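Local structure of Rho guanyl nucleotide exchange factor (Rom2), putative (5O51) at residues Ala81-Ser86 / His112-Lys117; Asn286-Arg291 / Lys305-Leu310. The protein probably acts as a guanyl-nucleotide exchange factor for Rho-type GTPases; this chain is its CNH domain, a seven-bladed beta-propeller. All blocks are in the same frame, centred on the assembly; numbering follows the deposited sequence.

Interaction 1: Ala81-Ser86 / His112-Lys117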
ATOM      1  N   ALA A  81      -7.198   6.389 -11.230  1.00 38.97           N
ATOM      2  CA  ALA A  81      -7.124   6.026 -12.662  1.00 36.92           C
ATOM      3  C   ALA A  81      -6.628   7.246 -13.440  1.00 38.33           C
ATOM      4  O   ALA A  81      -7.261   8.323 -13.427  1.00 40.72           O
ATOM      5  CB  ALA A  81      -8.472   5.601 -13.196  1.00 35.56           C
ATOM      6  N   ASN A  82      -5.455   7.106 -14.024  1.00 42.04           N
ATOM      7  CA  ASN A  82      -4.827   8.198 -14.777  1.00 47.79           C
ATOM      8  C   ASN A  82      -4.876   9.492 -13.997  1.00 47.99           C
ATOM      9  O   ASN A  82      -5.387  10.530 -14.475  1.00 48.46           O
ATOM     10  CB  ASN A  82      -5.510   8.334 -16.126  1.00 44.25           C
ATOM     11  CG  ASN A  82      -4.627   9.044 -17.162  1.00 51.30           C
ATOM     12  OD1 ASN A  82      -3.416   9.141 -17.026  1.00 55.23           O
ATOM     13  ND2 ASN A  82      -5.257   9.515 -18.212  1.00 53.01           N
ATOM     14  N   LYS A  83      -4.428   9.368 -12.748  1.00 47.18           N
ATOM     15  CA  LYS A  83      -4.253  10.467 -11.770  1.00 51.11           C
ATOM     16  C   LYS A  83      -5.495  11.113 -11.231  1.00 49.01           C
ATOM     17  O   LYS A  83      -5.412  12.070 -10.457  1.00 48.38           O
ATOM     18  CB  LYS A  83      -3.263  11.503 -12.286  1.00 56.15           C
ATOM     19  CG  LYS A  83      -1.966  10.831 -12.691  1.00 56.26           C
ATOM     20  CD  LYS A  83      -0.986  11.862 -13.191  1.00 66.08           C
ATOM     21  CE  LYS A  83       0.402  11.250 -13.308  1.00 75.67           C
ATOM     22  NZ  LYS A  83       1.252  12.058 -14.219  1.00 84.64           N
ATOM     23  N   THR A  84      -6.641  10.528 -11.545  1.00 49.75           N
ATOM     24  CA  THR A  84      -7.905  11.008 -11.019  1.00 52.58           C
ATOM     25  C   THR A  84      -8.425   9.991 -10.008  1.00 52.88           C
ATOM     26  O   THR A  84      -8.612   8.786 -10.364  1.00 39.95           O
ATOM     27  CB  THR A  84      -8.936  11.189 -12.142  1.00 53.61           C
ATOM     28  OG1 THR A  84      -8.412  12.097 -13.106  1.00 64.92           O
ATOM     29  CG2 THR A  84     -10.266  11.751 -11.606  1.00 53.14           C
ATOM     30  N   LEU A  85      -8.717  10.514  -8.806  1.00 45.76           N
ATOM     31  CA  LEU A  85      -9.276   9.767  -7.696  1.00 43.64           C
ATOM     32  C   LEU A  85     -10.775   9.886  -7.674  1.00 43.49           C
ATOM     33  O   LEU A  85     -11.299  10.986  -7.681  1.00 45.17           O
ATOM     34  CB  LEU A  85      -8.657  10.258  -6.366  1.00 43.52           C
ATOM     35  CG  LEU A  85      -9.137   9.517  -5.085  1.00 49.50           C
ATOM     36  CD1 LEU A  85      -8.736   8.021  -5.133  1.00 47.79           C
ATOM     37  CD2 LEU A  85      -8.578  10.170  -3.815  1.00 46.91           C
ATOM     38  N   SER A  86     -11.477   8.748  -7.617  1.00 45.55           N
ATOM     39  CA  SER A  86     -12.946   8.718  -7.653  1.00 42.16           C
ATOM     40  C   SER A  86     -13.532   7.633  -6.761  1.00 43.66           C
ATOM     41  O   SER A  86     -12.910   6.603  -6.535  1.00 41.70           O
ATOM     42  CB  SER A  86     -13.521   8.442  -9.094  1.00 47.85           C
ATOM     43  OG  SER A  86     -12.838   9.082 -10.175  1.00 47.08           O
ATOM     44  N   HIS A 112      -6.318  15.570  -9.735  1.00 56.18           N
ATOM     45  CA  HIS A 112      -4.913  15.259 -10.008  1.00 58.99           C
ATOM     46  C   HIS A 112      -4.379  14.675  -8.706  1.00 58.26           C
ATOM     47  O   HIS A 112      -4.494  15.316  -7.696  1.00 69.71           O
ATOM     48  CB  HIS A 112      -4.134  16.531 -10.417  1.00 67.93           C
ATOM     49  CG  HIS A 112      -2.806  16.250 -11.057  1.00 74.25           C
ATOM     50  ND1 HIS A 112      -1.666  15.997 -10.327  1.00 75.82           N
ATOM     51  CD2 HIS A 112      -2.447  16.149 -12.359  1.00 77.93           C
ATOM     52  CE1 HIS A 112      -0.663  15.744 -11.149  1.00 80.24           C
ATOM     53  NE2 HIS A 112      -1.110  15.841 -12.390  1.00 81.85           N
ATOM     54  N   ALA A 113      -3.864  13.444  -8.714  1.00 57.36           N
ATOM     55  CA  ALA A 113      -3.314  12.813  -7.494  1.00 51.23           C
ATOM     56  C   ALA A 113      -2.344  11.759  -7.883  1.00 48.20           C
ATOM     57  O   ALA A 113      -2.553  11.003  -8.849  1.00 57.29           O
ATOM     58  CB  ALA A 113      -4.433  12.216  -6.626  1.00 50.05           C
ATOM     59  N   ASN A 114      -1.278  11.678  -7.137  1.00 49.11           N
ATOM     60  CA  ASN A 114      -0.247  10.670  -7.335  1.00 52.41           C
ATOM     61  C   ASN A 114      -0.415   9.386  -6.485  1.00 54.07           C
ATOM     62  O   ASN A 114      -0.084   8.340  -6.961  1.00 51.33           O
ATOM     63  CB  ASN A 114       1.126  11.336  -7.089  1.00 54.04           C
ATOM     64  CG  ASN A 114       1.332  12.516  -8.031  1.00 64.68           C
ATOM     65  OD1 ASN A 114       1.247  13.690  -7.637  1.00 58.35           O
ATOM     66  ND2 ASN A 114       1.449  12.196  -9.320  1.00 61.22           N
ATOM     67  N   PHE A 115      -0.854   9.488  -5.230  1.00 52.92           N
ATOM     68  CA  PHE A 115      -1.269   8.324  -4.411  1.00 48.46           C
ATOM     69  C   PHE A 115      -2.307   8.722  -3.372  1.00 53.29           C
ATOM     70  O   PHE A 115      -2.663   9.913  -3.256  1.00 52.27           O
ATOM     71  CB  PHE A 115      -0.101   7.496  -3.800  1.00 56.45           C
ATOM     72  CG  PHE A 115       0.813   8.240  -2.850  1.00 59.64           C
ATOM     73  CD1 PHE A 115       1.913   8.944  -3.334  1.00 63.41           C
ATOM     74  CD2 PHE A 115       0.662   8.134  -1.480  1.00 58.40           C
ATOM     75  CE1 PHE A 115       2.790   9.590  -2.472  1.00 62.01           C
ATOM     76  CE2 PHE A 115       1.537   8.770  -0.606  1.00 57.30           C
ATOM     77  CZ  PHE A 115       2.603   9.501  -1.099  1.00 63.82           C
ATOM     78  N   PHE A 116      -2.892   7.712  -2.720  1.00 42.72           N
ATOM     79  CA  PHE A 116      -3.812   7.928  -1.633  1.00 43.94           C
ATOM     80  C   PHE A 116      -3.720   6.897  -0.510  1.00 46.49           C
ATOM     81  O   PHE A 116      -3.157   5.833  -0.684  1.00 41.63           O
ATOM     82  CB  PHE A 116      -5.213   8.038  -2.174  1.00 43.95           C
ATOM     83  CG  PHE A 116      -5.902   6.716  -2.481  1.00 41.71           C
ATOM     84  CD1 PHE A 116      -6.643   6.054  -1.507  1.00 39.98           C
ATOM     85  CD2 PHE A 116      -5.889   6.189  -3.779  1.00 42.46           C
ATOM     86  CE1 PHE A 116      -7.332   4.883  -1.801  1.00 40.09           C
ATOM     87  CE2 PHE A 116      -6.583   5.022  -4.077  1.00 40.10           C
ATOM     88  CZ  PHE A 116      -7.327   4.376  -3.076  1.00 38.65           C
ATOM     89  N   LYS A 117      -4.348   7.206   0.620  1.00 49.70           N
ATOM     90  CA  LYS A 117      -4.455   6.294   1.744  1.00 44.85           C
ATOM     91  C   LYS A 117      -5.768   6.504   2.540  1.00 52.71           C
ATOM     92  O   LYS A 117      -6.130   7.621   2.918  1.00 54.23           O
ATOM     93  CB  LYS A 117      -3.248   6.500   2.630  1.00 54.14           C
ATOM     94  CG  LYS A 117      -3.170   5.548   3.797  1.00 59.32           C
ATOM     95  CD  LYS A 117      -2.616   4.225   3.357  1.00 67.78           C
ATOM     96  CE  LYS A 117      -2.808   3.152   4.421  1.00 73.66           C
ATOM     97  NZ  LYS A 117      -2.346   3.600   5.760  1.00 82.11           N
TER
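The backbones of Lys-83 and Ala-113 come together where a type I' turn, Ala-81 to Thr-84, meets the connection between two sheets, with CA atoms 5.0 Å apart. Ala-113 N donates to Lys-83 O over 2.7 Å, but the N-H...O angle of 126° makes this a weak, bent bond. The two residues meet again in the other direction, Lys-83 CA approaching Ala-113 O at 3.4 Å in a CA-H...O contact. Two further backbone bonds, exchanged between Ala-81 and Thr-84, close the turn itself. The Lys-83 side chain starts out past the oxygen end of the Ala-113 carbonyl, CB standing 3.5 Å from Ala-113 O, and then runs on extended beside His-112, both side chains pointing the same way. Its CD approaches His-112 NE2 obliquely at 4.1 Å, an apolar stem against an imidazole on the exposed margin of the contact.

The turn closes the hairpin of strands 76-81 and 84-89, and 112-117 carries the chain out of that four-stranded sheet into strand 115-120, the first of the next; the contact therefore joins two successive blades of the propeller. Where the new strand begins, Asn-114 and Phe-115 both face Val-130 in a classic beta bulge, and Asn-114 OD1 accepts from Thr-132 N.

On the buried side, Leu-85 reaches across with CG anti to its backbone N (chi1 -178°), crossing the Phe-116 side chain at about a right angle. Methyl CD1 sits over one face of the ring, 4.0 Å from its centroid and displaced toward the rim, in a CH-pi contact closest at Phe-116 CD2. Leu-78 and Leu-80 of strand 76-81 also pack against Phe-116, so its ring lies on the preceding blade.

Interaction 2: Asn286-Arg291 / Lys305-Leu310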
ATOM      1  N   ASN A 286      13.199  -7.395  -8.334  1.00 31.66           N
ATOM      2  CA  ASN A 286      13.838  -8.657  -8.757  1.00 31.30           C
ATOM      3  C   ASN A 286      13.883  -9.687  -7.674  1.00 31.33           C
ATOM      4  O   ASN A 286      14.248 -10.827  -7.929  1.00 32.13           O
ATOM      5  CB  ASN A 286      15.270  -8.441  -9.291  1.00 36.78           C
ATOM      6  CG  ASN A 286      15.312  -7.601 -10.538  1.00 39.53           C
ATOM      7  OD1 ASN A 286      16.021  -6.592 -10.609  1.00 48.02           O
ATOM      8  ND2 ASN A 286      14.551  -7.977 -11.507  1.00 39.44           N
ATOM      9  N   PHE A 287      13.424  -9.373  -6.479  1.00 30.93           N
ATOM     10  CA  PHE A 287      13.361 -10.436  -5.444  1.00 31.11           C
ATOM     11  C   PHE A 287      12.639 -10.057  -4.189  1.00 27.88           C
ATOM     12  O   PHE A 287      12.574  -8.907  -3.788  1.00 30.00           O
ATOM     13  CB  PHE A 287      14.801 -10.963  -5.052  1.00 35.34           C
ATOM     14  CG  PHE A 287      15.765  -9.897  -4.581  1.00 32.27           C
ATOM     15  CD1 PHE A 287      16.638  -9.299  -5.467  1.00 37.04           C
ATOM     16  CD2 PHE A 287      15.911  -9.620  -3.237  1.00 35.08           C
ATOM     17  CE1 PHE A 287      17.572  -8.370  -5.037  1.00 37.77           C
ATOM     18  CE2 PHE A 287      16.827  -8.681  -2.811  1.00 33.15           C
ATOM     19  CZ  PHE A 287      17.609  -8.018  -3.708  1.00 33.25           C
ATOM     20  N   ILE A 288      12.130 -11.065  -3.515  1.00 27.26           N
ATOM     21  CA  ILE A 288      11.577 -10.909  -2.174  1.00 29.09           C
ATOM     22  C   ILE A 288      12.614 -11.418  -1.167  1.00 31.36           C
ATOM     23  O   ILE A 288      13.051 -12.556  -1.278  1.00 31.86           O
ATOM     24  CB  ILE A 288      10.317 -11.756  -1.948  1.00 30.25           C
ATOM     25  CG1 ILE A 288       9.280 -11.486  -3.047  1.00 31.52           C
ATOM     26  CG2 ILE A 288       9.712 -11.419  -0.604  1.00 32.51           C
ATOM     27  CD1 ILE A 288       8.096 -12.406  -3.007  1.00 34.81           C
ATOM     28  N   GLU A 289      12.951 -10.584  -0.184  1.00 31.50           N
ATOM     29  CA  GLU A 289      13.878 -10.950   0.907  1.00 32.81           C
ATOM     30  C   GLU A 289      13.115 -11.175   2.176  1.00 29.78           C
ATOM     31  O   GLU A 289      12.475 -10.268   2.673  1.00 31.00           O
ATOM     32  CB  GLU A 289      14.959  -9.867   1.119  1.00 30.47           C
ATOM     33  CG  GLU A 289      16.152 -10.267   2.027  1.00 32.90           C
ATOM     34  CD  GLU A 289      17.274  -9.212   2.111  1.00 34.80           C
ATOM     35  OE1 GLU A 289      17.383  -8.283   1.250  1.00 32.74           O
ATOM     36  OE2 GLU A 289      18.021  -9.291   3.095  1.00 36.13           O
ATOM     37  N   ILE A 290      13.286 -12.354   2.739  1.00 30.32           N
ATOM     38  CA  ILE A 290      12.591 -12.745   3.995  1.00 36.21           C
ATOM     39  C   ILE A 290      13.572 -12.900   5.211  1.00 35.25           C
ATOM     40  O   ILE A 290      14.485 -13.726   5.154  1.00 35.53           O
ATOM     41  CB  ILE A 290      11.770 -14.004   3.777  1.00 37.93           C
ATOM     42  CG1 ILE A 290      10.820 -13.788   2.566  1.00 40.21           C
ATOM     43  CG2 ILE A 290      11.045 -14.406   5.059  1.00 37.57           C
ATOM     44  CD1 ILE A 290      10.240 -15.123   2.092  1.00 41.09           C
ATOM     45  N   ARG A 291      13.390 -12.026   6.235  1.00 35.58           N
ATOM     46  CA  ARG A 291      14.173 -12.061   7.485  1.00 37.12           C
ATOM     47  C   ARG A 291      13.294 -12.398   8.720  1.00 38.58           C
ATOM     48  O   ARG A 291      12.094 -12.048   8.781  1.00 36.64           O
ATOM     49  CB  ARG A 291      14.856 -10.724   7.797  1.00 34.80           C
ATOM     50  CG  ARG A 291      15.705 -10.093   6.672  1.00 39.40           C
ATOM     51  CD  ARG A 291      17.114 -10.572   6.679  1.00 39.81           C
ATOM     52  NE  ARG A 291      17.933  -9.800   5.778  1.00 45.09           N
ATOM     53  CZ  ARG A 291      18.988  -9.044   6.111  1.00 41.90           C
ATOM     54  NH1 ARG A 291      19.415  -8.942   7.385  1.00 38.44           N
ATOM     55  NH2 ARG A 291      19.632  -8.371   5.127  1.00 40.08           N
ATOM     56  N   LYS A 305      10.933 -11.558 -11.544  1.00 41.59           N
ATOM     57  CA  LYS A 305      10.939 -10.397 -12.413  1.00 41.27           C
ATOM     58  C   LYS A 305       9.665  -9.534 -12.292  1.00 36.36           C
ATOM     59  O   LYS A 305       8.581 -10.038 -12.284  1.00 32.56           O
ATOM     60  CB  LYS A 305      11.170 -10.932 -13.834  1.00 50.93           C
ATOM     61  CG  LYS A 305      11.780  -9.874 -14.715  1.00 59.92           C
ATOM     62  CD  LYS A 305      11.603 -10.171 -16.187  1.00 71.01           C
ATOM     63  CE  LYS A 305      11.629  -8.848 -16.962  1.00 76.31           C
ATOM     64  NZ  LYS A 305      11.762  -9.051 -18.425  1.00 79.53           N
ATOM     65  N   ASN A 306       9.824  -8.232 -12.142  1.00 34.80           N
ATOM     66  CA  ASN A 306       8.718  -7.301 -11.981  1.00 39.84           C
ATOM     67  C   ASN A 306       7.749  -7.793 -10.865  1.00 37.34           C
ATOM     68  O   ASN A 306       6.558  -7.942 -11.063  1.00 32.71           O
ATOM     69  CB  ASN A 306       7.992  -7.070 -13.340  1.00 37.76           C
ATOM     70  CG  ASN A 306       6.992  -5.895 -13.313  1.00 44.53           C
ATOM     71  OD1 ASN A 306       7.006  -5.030 -12.435  1.00 44.74           O
ATOM     72  ND2 ASN A 306       6.111  -5.868 -14.310  1.00 44.85           N
ATOM     73  N   ILE A 307       8.306  -8.048  -9.694  1.00 36.28           N
ATOM     74  CA  ILE A 307       7.523  -8.438  -8.505  1.00 37.13           C
ATOM     75  C   ILE A 307       6.887  -7.213  -7.926  1.00 34.60           C
ATOM     76  O   ILE A 307       7.573  -6.235  -7.767  1.00 35.30           O
ATOM     77  CB  ILE A 307       8.409  -9.079  -7.414  1.00 34.75           C
ATOM     78  CG1 ILE A 307       8.961 -10.406  -7.936  1.00 31.02           C
ATOM     79  CG2 ILE A 307       7.559  -9.179  -6.087  1.00 36.18           C
ATOM     80  CD1 ILE A 307      10.164 -10.984  -7.167  1.00 34.25           C
ATOM     81  N   ARG A 308       5.581  -7.242  -7.681  1.00 35.62           N
ATOM     82  CA  ARG A 308       4.793  -6.108  -7.109  1.00 32.93           C
ATOM     83  C   ARG A 308       4.012  -6.679  -5.897  1.00 34.17           C
ATOM     84  O   ARG A 308       3.189  -7.601  -6.084  1.00 34.11           O
ATOM     85  CB  ARG A 308       3.723  -5.658  -8.130  1.00 30.80           C
ATOM     86  CG  ARG A 308       4.260  -4.932  -9.341  1.00 33.15           C
ATOM     87  CD  ARG A 308       3.500  -5.307 -10.628  1.00 36.67           C
ATOM     88  NE  ARG A 308       4.016  -6.533 -11.211  1.00 35.24           N
ATOM     89  CZ  ARG A 308       3.401  -7.363 -12.031  1.00 34.69           C
ATOM     90  NH1 ARG A 308       2.140  -7.194 -12.429  1.00 39.19           N
ATOM     91  NH2 ARG A 308       4.055  -8.412 -12.450  1.00 35.50           N
ATOM     92  N   MET A 309       4.214  -6.142  -4.701  1.00 31.54           N
ATOM     93  CA  MET A 309       3.337  -6.517  -3.600  1.00 33.63           C
ATOM     94  C   MET A 309       1.940  -5.922  -3.804  1.00 33.79           C
ATOM     95  O   MET A 309       1.798  -4.721  -3.957  1.00 35.02           O
ATOM     96  CB  MET A 309       3.921  -6.075  -2.254  1.00 35.08           C
ATOM     97  CG  MET A 309       3.184  -6.713  -1.066  1.00 37.95           C
ATOM     98  SD  MET A 309       3.655  -6.056   0.540  1.00 47.60           S
ATOM     99  CE  MET A 309       2.292  -4.852   0.684  1.00 43.24           C
ATOM    100  N   LEU A 310       0.890  -6.743  -3.798  1.00 34.05           N
ATOM    101  CA  LEU A 310      -0.474  -6.206  -4.053  1.00 33.37           C
ATOM    102  C   LEU A 310      -1.286  -5.827  -2.818  1.00 35.12           C
ATOM    103  O   LEU A 310      -1.912  -4.799  -2.814  1.00 29.79           O
ATOM    104  CB  LEU A 310      -1.295  -7.149  -4.935  1.00 35.20           C
ATOM    105  CG  LEU A 310      -0.664  -7.443  -6.307  1.00 32.37           C
ATOM    106  CD1 LEU A 310      -1.389  -8.607  -6.939  1.00 35.48           C
ATOM    107  CD2 LEU A 310      -0.648  -6.185  -7.186  1.00 31.81           C
TER
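Ile-307 drives its CD1 methyl against the backbone of Phe-287, 3.7 Å from Phe-287 CA, and this is the tight part of the contact. With CG1 anti to the carbonyl carbon (chi1 -66°), the longer branch of Ile-307 reaches the strand, while its CG2 meets CG1 of Ile-288 at 4.2 Å, the two side chains crossing at about a right angle. No hydrogen bond links the segments, so apolar packing carries the join.

Toward solvent it is looser: the exposed Asn-286 merely brings ND2 to 4.4 Å from Lys-305 CA. The flanking polar groups bond within their own segments and to residues beyond them. Arg-308 grips Asn-306 O side-on, NE and NH2 each at 2.9 Å from that one oxygen, which lies in the guanidinium plane; NH2 also forms a salt bridge with Asp-328, and Asn-306 ND2 bonds Glu-322. At the far end of 286-291, Arg-291 NE and NH2 similarly converge on Glu-289 OE2.

The chain turns a corner at Asn-306, leaving strand 298-303 of one propeller blade for strand 307-312, an edge strand of the next. Phe-283 of strand 279-284 touches both isoleucines; from the other blade, Tyr-319 packs on Ile-288 and Tyr-321 on Ile-307, both from strand 317-323.

Overall arrangement
Interaction 1 and interaction 2 are separate joints of one seven-bladed propeller, their centres about 24 Å apart and their nearest atoms about 10 Å apart. Along the chain they come in series. Interaction 1 joins the blade spanning residues 65-110 to that spanning residues 115-176; interaction 2 joins the blade spanning residues 272-303 to the last, where strands 307-312, 317-323 and 327-333 are completed by the N-terminal strand 8-12. They share no sheet. That shared blade closes the ring with the N- and C-terminal parts of the chain, as in WD40-like propellers; interaction 2 lies at this closing blade, interaction 1 at an earlier blade junction of the CNH domain.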